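Long-range contacts in tartrate dehydrogenase/decarboxylase (Pseudomonas putida, PDB 3FLK), which oxidises tartrate with NAD(+) and a magnesium or manganese ion, and also oxidatively decarboxylates D-malate to pyruvate and converts meso-tartrate to D-glycerate: residues Pro109-Pro114 / Asp127-Val132; Cys118-Arg123 / Arg230-Pro235. The protein carries 1 engineered substitution. All blocks are in the same frame, centred on the assembly; numbering follows the deposited sequence.

Interaction 1: residues Pro109-Pro114 / Asp127-Val132. With SO4 (sulfate ion), chain J.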
# COMPACT_ATOMS: atom_id res chain seq x y z
N PRO A 109 -0.67 -8.48 -14.62
CA PRO A 109 -1.80 -7.76 -15.21
C PRO A 109 -3.01 -7.65 -14.28
O PRO A 109 -3.30 -8.57 -13.51
CB PRO A 109 -2.15 -8.58 -16.46
CG PRO A 109 -1.66 -9.95 -16.16
CD PRO A 109 -0.46 -9.80 -15.26
N VAL A 110 -3.71 -6.52 -14.38
CA VAL A 110 -4.91 -6.26 -13.59
C VAL A 110 -6.04 -5.94 -14.57
O VAL A 110 -5.91 -5.04 -15.40
CB VAL A 110 -4.70 -5.10 -12.59
CG1 VAL A 110 -5.98 -4.80 -11.83
CG2 VAL A 110 -3.56 -5.41 -11.63
N ARG A 111 -7.15 -6.68 -14.47
CA ARG A 111 -8.25 -6.54 -15.43
C ARG A 111 -9.60 -6.86 -14.81
O ARG A 111 -9.76 -7.85 -14.10
CB ARG A 111 -8.01 -7.46 -16.63
CG ARG A 111 -8.93 -7.22 -17.83
CD ARG A 111 -8.41 -7.96 -19.05
NE ARG A 111 -6.99 -7.69 -19.26
CZ ARG A 111 -6.12 -8.54 -19.80
NH1 ARG A 111 -6.51 -9.75 -20.20
NH2 ARG A 111 -4.85 -8.19 -19.94
N LEU A 112 -10.58 -6.00 -15.08
CA LEU A 112 -11.97 -6.27 -14.73
C LEU A 112 -12.67 -6.92 -15.92
O LEU A 112 -12.78 -6.32 -16.99
CB LEU A 112 -12.69 -4.99 -14.31
CG LEU A 112 -14.21 -4.99 -14.08
CD1 LEU A 112 -14.61 -5.82 -12.86
CD2 LEU A 112 -14.72 -3.57 -13.95
N PHE A 113 -13.12 -8.16 -15.73
CA PHE A 113 -13.84 -8.91 -16.76
C PHE A 113 -15.34 -8.65 -16.69
O PHE A 113 -15.87 -8.38 -15.61
CB PHE A 113 -13.56 -10.41 -16.63
CG PHE A 113 -12.14 -10.80 -16.93
CD1 PHE A 113 -11.73 -11.02 -18.24
CD2 PHE A 113 -11.21 -10.96 -15.91
CE1 PHE A 113 -10.41 -11.39 -18.53
CE2 PHE A 113 -9.90 -11.33 -16.18
CZ PHE A 113 -9.50 -11.55 -17.50
N PRO A 114 -16.04 -8.73 -17.84
CA PRO A 114 -17.51 -8.69 -17.83
C PRO A 114 -18.10 -9.82 -17.00
O PRO A 114 -17.64 -10.97 -17.10
CB PRO A 114 -17.88 -8.86 -19.30
CG PRO A 114 -16.68 -8.40 -20.05
CD PRO A 114 -15.51 -8.81 -19.21
N ASP A 127 -12.51 0.34 -17.47
CA ASP A 127 -11.97 1.24 -16.44
C ASP A 127 -10.78 0.65 -15.68
O ASP A 127 -9.94 1.38 -15.17
CB ASP A 127 -13.06 1.66 -15.45
CG ASP A 127 -14.10 2.58 -16.07
OD1 ASP A 127 -13.99 2.92 -17.27
OD2 ASP A 127 -15.04 2.98 -15.34
N ILE A 128 -10.73 -0.68 -15.59
CA ILE A 128 -9.62 -1.35 -14.90
C ILE A 128 -8.92 -2.30 -15.86
O ILE A 128 -9.33 -3.44 -16.04
CB ILE A 128 -10.08 -2.08 -13.61
CG1 ILE A 128 -10.89 -1.14 -12.70
CG2 ILE A 128 -8.88 -2.65 -12.85
CD1 ILE A 128 -11.63 -1.84 -11.56
N ASP A 129 -7.86 -1.80 -16.50
CA ASP A 129 -7.07 -2.59 -17.44
C ASP A 129 -5.64 -2.05 -17.49
O ASP A 129 -5.32 -1.17 -18.30
CB ASP A 129 -7.70 -2.59 -18.83
CG ASP A 129 -7.28 -3.78 -19.69
OD1 ASP A 129 -6.27 -4.45 -19.36
OD2 ASP A 129 -7.96 -4.04 -20.70
N PHE A 130 -4.79 -2.56 -16.60
CA PHE A 130 -3.40 -2.13 -16.55
C PHE A 130 -2.44 -3.26 -16.17
O PHE A 130 -2.87 -4.37 -15.86
CB PHE A 130 -3.23 -0.89 -15.66
CG PHE A 130 -3.63 -1.09 -14.22
CD1 PHE A 130 -2.71 -1.57 -13.29
CD2 PHE A 130 -4.91 -0.76 -13.79
CE1 PHE A 130 -3.07 -1.74 -11.96
CE2 PHE A 130 -5.29 -0.92 -12.46
CZ PHE A 130 -4.36 -1.42 -11.54
N VAL A 131 -1.15 -2.97 -16.22
CA VAL A 131 -0.13 -3.95 -15.90
C VAL A 131 0.88 -3.38 -14.89
O VAL A 131 1.41 -2.27 -15.06
CB VAL A 131 0.57 -4.51 -17.18
CG1 VAL A 131 1.19 -3.40 -18.02
CG2 VAL A 131 1.60 -5.58 -16.83
N VAL A 132 1.10 -4.13 -13.82
CA VAL A 132 2.13 -3.79 -12.84
C VAL A 132 3.44 -4.46 -13.24
O VAL A 132 3.49 -5.67 -13.45
CB VAL A 132 1.72 -4.21 -11.41
CG1 VAL A 132 2.85 -3.96 -10.41
CG2 VAL A 132 0.45 -3.47 -10.98
S SO4 J . -2.99 -11.22 -21.22
O1 SO4 J . -2.64 -10.23 -20.20
O2 SO4 J . -2.17 -10.99 -22.41
O3 SO4 J . -2.75 -12.56 -20.72
O4 SO4 J . -4.40 -11.06 -21.58
O HOH W 1 -4.10 -5.75 -18.12
O HOH W 2 -11.65 -3.72 -17.68
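V110 and F130 are a hydrogen-bonded pair, side chains side by side, on adjacent antiparallel strands (105-111 and 129-135) in the middle of the ten-stranded mixed sheet of this isocitrate/isopropylmalate dehydrogenase family member. V110 N donates to F130 O at 2.7 Å, nearly straight, and F130 N returns the bond to V110 O. Where the first strand ends, L112 N still reaches I128 O at 3.0 Å, and a water bridges L112 O and I128 O. The V110 side chain, about 9 Å from that of D253, a probable metal ligand, lies over one face of the F130 ring, its CB 3.9 Å from the centroid in a CH-pi contact displaced toward the rim.

R111 and D129 are the next, non-hydrogen-bonded pair. From CB the arginine runs out with CG anti to its backbone N (chi1 -169°); CG and CD pass loosely, 4.1 Å from D129 OD1, and a bend at chi3 (-50°) lets NE form a salt bridge with D129 OD1 at 3.3 Å, its hydrogen bond long and weak, guanidinium and carboxylate planes turned 53° apart. NH1 donates to O4 of a sulfate ion, probably from the crystallisation liquor, at 2.8 Å; NH2 meets its O1 and a water that also contacts D129 OD1. The sulfate lies in the guanidinium plane, held further by W303 and H323. The V110/F130 face is apolar here; on the R111/D129 face, beside P109 and V131, carboxylate and sulfate probably balance the arginine's charge.

Interaction 2: residues Cys118-Arg123 / Arg230-Pro235. With NAI (1,4-dihydronicotinamide adenine dinucleotide), chain N; SO4 (sulfate ion), chain K.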
# COMPACT_ATOMS: atom_id res chain seq x y z
N CYS A 118 -17.87 -5.85 -9.50
CA CYS A 118 -16.76 -4.94 -9.23
C CYS A 118 -16.85 -4.41 -7.80
O CYS A 118 -17.93 -4.08 -7.31
CB CYS A 118 -16.75 -3.77 -10.22
SG CYS A 118 -15.35 -2.63 -10.04
N ALA A 119 -15.69 -4.34 -7.14
CA ALA A 119 -15.60 -3.82 -5.78
C ALA A 119 -15.84 -2.31 -5.73
O ALA A 119 -16.24 -1.78 -4.70
CB ALA A 119 -14.25 -4.16 -5.18
N LEU A 120 -15.58 -1.64 -6.84
CA LEU A 120 -15.73 -0.20 -6.94
C LEU A 120 -17.09 0.19 -7.51
O LEU A 120 -17.59 -0.46 -8.43
CB LEU A 120 -14.61 0.41 -7.80
CG LEU A 120 -13.15 0.05 -7.49
CD1 LEU A 120 -12.23 0.65 -8.55
CD2 LEU A 120 -12.74 0.50 -6.10
N ALA A 121 -17.68 1.25 -6.97
CA ALA A 121 -18.96 1.75 -7.43
C ALA A 121 -18.79 2.58 -8.70
O ALA A 121 -17.76 3.24 -8.89
CB ALA A 121 -19.63 2.58 -6.35
N ASN A 122 -19.80 2.52 -9.58
CA ASN A 122 -19.84 3.30 -10.82
C ASN A 122 -18.66 3.04 -11.77
O ASN A 122 -18.14 3.96 -12.41
CB ASN A 122 -19.96 4.81 -10.53
CG ASN A 122 -21.11 5.15 -9.59
OD1 ASN A 122 -20.99 6.01 -8.73
ND2 ASN A 122 -22.25 4.46 -9.76
N ARG A 123 -18.25 1.77 -11.84
CA ARG A 123 -17.16 1.37 -12.73
C ARG A 123 -17.62 0.36 -13.78
O ARG A 123 -18.35 -0.59 -13.48
CB ARG A 123 -15.97 0.81 -11.94
CG ARG A 123 -14.75 1.72 -11.91
CD ARG A 123 -15.03 3.07 -11.26
NE ARG A 123 -14.02 4.07 -11.62
CZ ARG A 123 -14.06 5.35 -11.25
NH1 ARG A 123 -15.06 5.80 -10.51
NH2 ARG A 123 -13.10 6.17 -11.63
N ARG A 230 -5.67 6.33 -5.65
CA ARG A 230 -6.11 6.49 -7.04
C ARG A 230 -6.50 5.18 -7.72
O ARG A 230 -7.31 5.18 -8.65
CB ARG A 230 -5.04 7.23 -7.86
CG ARG A 230 -4.97 8.72 -7.54
CD ARG A 230 -4.12 9.48 -8.55
NE ARG A 230 -4.15 10.92 -8.29
CZ ARG A 230 -3.11 11.65 -7.89
NH1 ARG A 230 -1.92 11.08 -7.72
NH2 ARG A 230 -3.26 12.95 -7.68
N PHE A 231 -5.93 4.06 -7.27
CA PHE A 231 -6.36 2.73 -7.72
C PHE A 231 -7.85 2.52 -7.42
O PHE A 231 -8.57 1.89 -8.20
CB PHE A 231 -5.53 1.63 -7.03
CG PHE A 231 -4.32 1.19 -7.82
CD1 PHE A 231 -3.57 2.10 -8.56
CD2 PHE A 231 -3.92 -0.14 -7.79
CE1 PHE A 231 -2.45 1.68 -9.28
CE2 PHE A 231 -2.79 -0.57 -8.50
CZ PHE A 231 -2.06 0.35 -9.25
N VAL A 232 -8.29 3.07 -6.29
CA VAL A 232 -9.67 2.97 -5.85
C VAL A 232 -10.56 4.04 -6.50
O VAL A 232 -11.69 3.74 -6.90
CB VAL A 232 -9.76 3.06 -4.30
CG1 VAL A 232 -11.21 3.19 -3.82
CG2 VAL A 232 -9.10 1.85 -3.66
N LEU A 233 -10.05 5.26 -6.60
CA LEU A 233 -10.87 6.40 -7.04
C LEU A 233 -10.85 6.67 -8.55
O LEU A 233 -11.86 7.08 -9.12
CB LEU A 233 -10.49 7.67 -6.27
CG LEU A 233 -10.84 7.70 -4.78
CD1 LEU A 233 -10.10 8.82 -4.07
CD2 LEU A 233 -12.35 7.84 -4.56
N GLN A 234 -9.70 6.45 -9.19
CA GLN A 234 -9.61 6.61 -10.65
C GLN A 234 -8.65 5.62 -11.33
O GLN A 234 -7.60 6.01 -11.84
CB GLN A 234 -9.31 8.07 -11.05
CG GLN A 234 -8.18 8.74 -10.27
CD GLN A 234 -7.77 10.08 -10.86
OE1 GLN A 234 -6.67 10.57 -10.61
NE2 GLN A 234 -8.65 10.69 -11.65
N PRO A 235 -9.03 4.33 -11.36
CA PRO A 235 -8.17 3.29 -11.93
C PRO A 235 -8.01 3.39 -13.45
O PRO A 235 -7.10 2.79 -14.02
CB PRO A 235 -8.90 1.99 -11.57
CG PRO A 235 -10.33 2.39 -11.43
CD PRO A 235 -10.30 3.77 -10.86
PA NAI N . -1.47 15.42 -1.91
O1A NAI N . -2.16 14.92 -0.70
O2A NAI N . -1.01 16.81 -1.72
O5B NAI N . -2.47 15.36 -3.17
C5B NAI N . -2.86 14.15 -3.77
C4B NAI N . -4.15 14.34 -4.58
O4B NAI N . -5.25 14.55 -3.72
C3B NAI N . -4.06 15.54 -5.51
O3B NAI N . -4.65 15.19 -6.74
C2B NAI N . -4.87 16.61 -4.80
O2B NAI N . -5.53 17.48 -5.70
C1B NAI N . -5.85 15.82 -3.95
N9A NAI N . -6.09 16.50 -2.67
C8A NAI N . -5.23 16.59 -1.60
N7A NAI N . -5.83 17.30 -0.62
C5A NAI N . -7.06 17.66 -1.04
C6A NAI N . -8.07 18.39 -0.44
N6A NAI N . -7.94 18.82 0.81
N1A NAI N . -9.25 18.61 -1.13
C2A NAI N . -9.42 18.11 -2.41
N3A NAI N . -8.40 17.39 -3.00
C4A NAI N . -7.24 17.17 -2.33
O3 NAI N . -0.27 14.39 -2.20
PN NAI N . 0.82 14.48 -3.39
O1N NAI N . 0.21 15.12 -4.58
O2N NAI N . 1.40 13.13 -3.50
O5D NAI N . 1.95 15.43 -2.76
C5D NAI N . 2.01 16.82 -3.03
C4D NAI N . 3.04 17.47 -2.11
O4D NAI N . 2.60 17.39 -0.76
C3D NAI N . 4.40 16.79 -2.17
O3D NAI N . 5.39 17.80 -2.16
C2D NAI N . 4.46 15.97 -0.89
O2D NAI N . 5.78 15.81 -0.44
C1D NAI N . 3.60 16.80 0.06
N1N NAI N . 2.95 16.05 1.15
C2N NAI N . 2.99 16.58 2.41
C3N NAI N . 2.38 15.93 3.48
C7N NAI N . 2.25 16.64 4.80
O7N NAI N . 2.47 18.03 4.85
N7N NAI N . 1.94 15.95 5.89
C4N NAI N . 1.71 14.73 3.26
C5N NAI N . 1.66 14.19 1.97
C6N NAI N . 2.28 14.87 0.92
S SO4 K . -6.65 14.23 -12.90
O1 SO4 K . -8.08 14.40 -12.73
O2 SO4 K . -5.95 14.70 -11.71
O3 SO4 K . -6.34 12.81 -13.11
O4 SO4 K . -6.20 14.99 -14.06
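L120 packs against V232 and P235 where the loop between strands 105-111 and 129-135 meets the C-terminal end of helix 224-233. L120 CG stands anti to its own carbonyl carbon (chi1 -51°), and with chi2 at 175° CD2 turns to V232 and CD1 to P235. CD2 meets V232 CG1 at 3.8 Å, the two side chains crossing at a slant, whereas CD1 comes tip to tip with P235 CG at 3.9 Å; L120 CD1 and CD2 both also lie 3.5 Å from V232 O. On the loop side, L120 N donates to C118 SG at 3.4 Å.

R123 departs from a staggered first torsion (chi1 -109°) and bends at chi2, after which the chain straightens toward P235, with NE 3.8 Å from P235 CD. Its NH2 lies 2.9 Å from L233 O, but at an angle too poor for a hydrogen bond; the salt bridge of this group is to E236. NE is buried without a polar partner. An alanine in place of R123 would probably leave E236 without its charged mate and open a gap beside P235.

On the far side of the helix R230 extends to the dinucleotide, where NH2 makes a weak hydrogen bond to O3B. The contact borders the dimer interface: A119 and A121 make backbone hydrogen bonds to the second subunit, A119 packs on V232 of that subunit, and V232 on its L254. Within the same chain, helix 245-258 packs on L120 and V232 through C258.

Overall arrangement
Interaction 1 is the more buried of the two and lies within the large mixed sheet, where backbone hydrogen bonds set the register; interaction 2 is partly buried, farther from the chain centre, and joins a loop to a helix end without any hydrogen bond between its segments. Both involve the same connection, since 118-123 belongs to the loop that links the paired strands of interaction 1. They meet directly: the F130 and F231 rings pack together, and I128 touches both L120 and P235, so the apolar face of the strands continues into the helix. Each has an arginine paired with an acid, but across the segments for R111 and just beyond them for R123.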